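PDB 6WNS: acyl-homoserine-lactone synthase from Mesorhizobium sp. ORS 3359, which catalyses the synthesis of acyl-homoserine lactone quorum-sensing signals, probably by transferring an acyl group from an acyl-coenzyme A donor to S-adenosylmethionine. Local coordinates for residues 44-49 with 103-108. Residues are numbered along the deposited sequence; the frame is centred on the assembly and turned at random.
Sequences NIEIDA and WTRFFV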
# COMPACT_ATOMS: atom_id res chain seq x y z
N ASN A 44 -14.49 -5.62 16.29
CA ASN A 44 -13.18 -6.16 15.87
C ASN A 44 -12.92 -5.72 14.45
O ASN A 44 -12.75 -6.55 13.57
CB ASN A 44 -13.11 -7.68 16.13
CG ASN A 44 -12.91 -8.01 17.58
OD1 ASN A 44 -12.85 -7.06 18.37
ND2 ASN A 44 -12.85 -9.30 17.97
N ILE A 45 -12.74 -4.41 14.23
CA ILE A 45 -12.22 -3.87 12.97
C ILE A 45 -11.15 -2.82 13.30
O ILE A 45 -11.06 -2.38 14.43
CB ILE A 45 -13.32 -3.23 12.10
CG1 ILE A 45 -13.93 -2.06 12.84
CG2 ILE A 45 -14.39 -4.22 11.67
CD1 ILE A 45 -14.72 -1.10 11.96
N GLU A 46 -10.31 -2.56 12.33
CA GLU A 46 -9.38 -1.39 12.41
C GLU A 46 -9.67 -0.51 11.19
O GLU A 46 -9.70 -0.98 10.04
CB GLU A 46 -7.95 -1.84 12.60
CG GLU A 46 -6.96 -0.70 12.84
CD GLU A 46 -6.53 0.06 11.59
OE1 GLU A 46 -6.37 -0.57 10.52
OE2 GLU A 46 -6.25 1.31 11.74
N ILE A 47 -9.79 0.80 11.45
CA ILE A 47 -10.20 1.77 10.44
C ILE A 47 -9.66 3.13 10.89
O ILE A 47 -9.67 3.43 12.08
CB ILE A 47 -11.74 1.69 10.22
CG1 ILE A 47 -12.19 2.55 9.04
CG2 ILE A 47 -12.47 2.10 11.47
CD1 ILE A 47 -13.69 2.35 8.68
N ASP A 48 -9.21 3.93 9.94
CA ASP A 48 -8.60 5.22 10.26
C ASP A 48 -9.25 6.33 9.45
O ASP A 48 -10.26 6.12 8.70
CB ASP A 48 -7.08 5.15 10.14
CG ASP A 48 -6.55 5.16 8.72
OD1 ASP A 48 -7.38 5.36 7.80
OD2 ASP A 48 -5.34 4.84 8.57
N ALA A 49 -8.75 7.55 9.62
CA ALA A 49 -9.37 8.74 9.01
C ALA A 49 -9.32 8.65 7.48
O ALA A 49 -10.02 9.43 6.83
CB ALA A 49 -8.62 9.95 9.53
N TRP A 103 0.69 5.49 -0.76
CA TRP A 103 0.68 4.07 -0.34
C TRP A 103 0.69 3.97 1.18
O TRP A 103 1.62 4.54 1.82
CB TRP A 103 1.89 3.38 -0.94
CG TRP A 103 2.03 1.91 -0.73
CD1 TRP A 103 1.07 0.99 -0.41
CD2 TRP A 103 3.24 1.17 -0.97
NE1 TRP A 103 1.62 -0.27 -0.42
CE2 TRP A 103 2.93 -0.19 -0.78
CE3 TRP A 103 4.53 1.52 -1.41
CZ2 TRP A 103 3.89 -1.19 -0.91
CZ3 TRP A 103 5.48 0.54 -1.53
CH2 TRP A 103 5.17 -0.80 -1.30
N THR A 104 -0.31 3.27 1.74
CA THR A 104 -0.32 2.89 3.16
C THR A 104 -0.74 1.42 3.25
O THR A 104 -1.32 0.87 2.27
CB THR A 104 -1.22 3.86 3.95
OG1 THR A 104 -2.49 3.99 3.29
CG2 THR A 104 -0.62 5.24 4.10
N ARG A 105 -0.59 0.83 4.43
CA ARG A 105 -1.24 -0.46 4.78
C ARG A 105 -0.81 -1.56 3.81
O ARG A 105 -1.66 -2.27 3.32
CB ARG A 105 -2.73 -0.20 4.90
CG ARG A 105 -3.02 0.89 5.92
CD ARG A 105 -2.27 0.89 7.26
NE ARG A 105 -2.94 1.80 8.20
CZ ARG A 105 -3.91 1.42 9.02
NH1 ARG A 105 -4.07 0.13 9.28
NH2 ARG A 105 -4.51 2.30 9.79
N PHE A 106 0.48 -1.69 3.55
CA PHE A 106 1.01 -2.86 2.83
C PHE A 106 1.01 -4.03 3.79
O PHE A 106 1.53 -3.86 4.91
CB PHE A 106 2.43 -2.63 2.34
CG PHE A 106 3.08 -3.88 1.80
CD1 PHE A 106 2.79 -4.32 0.51
CD2 PHE A 106 3.96 -4.60 2.59
CE1 PHE A 106 3.45 -5.44 0.01
CE2 PHE A 106 4.58 -5.73 2.09
CZ PHE A 106 4.34 -6.13 0.79
N PHE A 107 0.37 -5.12 3.46
CA PHE A 107 0.50 -6.35 4.27
C PHE A 107 0.46 -7.58 3.38
O PHE A 107 -0.21 -7.60 2.31
CB PHE A 107 -0.62 -6.41 5.31
CG PHE A 107 -1.97 -6.58 4.67
CD1 PHE A 107 -2.60 -5.52 4.04
CD2 PHE A 107 -2.56 -7.83 4.61
CE1 PHE A 107 -3.83 -5.70 3.42
CE2 PHE A 107 -3.81 -7.98 4.05
CZ PHE A 107 -4.45 -6.93 3.46
N VAL A 108 1.08 -8.61 3.91
CA VAL A 108 1.01 -9.99 3.41
C VAL A 108 0.63 -10.88 4.59
O VAL A 108 1.29 -10.84 5.72
CB VAL A 108 2.38 -10.40 2.82
CG1 VAL A 108 2.32 -11.78 2.20
CG2 VAL A 108 2.88 -9.36 1.83
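R105 leaves the backbone with CG beside N (chi1 -57°) and bends at chi2, which carries its guanidinium across to the 44-49 loop. There it meets E46, whose CG is anti to N (chi1 -174°), with the two side chains approaching from opposite directions. The grip is end-on and two-pronged. R105 NH1 bonds to E46 OE1 at 2.7 Å, from above the carboxylate plane. R105 NH2 bonds to E46 OE2 at 2.8 Å on the syn side, nearly straight and in the guanidinium plane. D48 adds a salt bridge from OD2 to R105 NH2 (2.9 Å), but as a hydrogen bond it is weak. The D48 carboxylate is turned steeply, 80° from the guanidinium plane. Its other oxygen, OD1, accepts a hydrogen bond from the backbone N of F50 and forms a salt bridge with R72 NH1. A leucine in place of R105 would probably leave the E46 and D48 carboxylates without their shared positive partner. R26 also pairs with OE1 of E46, and Y30 makes a cation-pi contact with R105. E46, D48 and R105 form a salt-bridge network, which ties the loop between helix 16-31 and strand 56-60 to strand 100-108, a central strand of the mixed sheet, beside helix 16-31 and neighbouring strand 69-75.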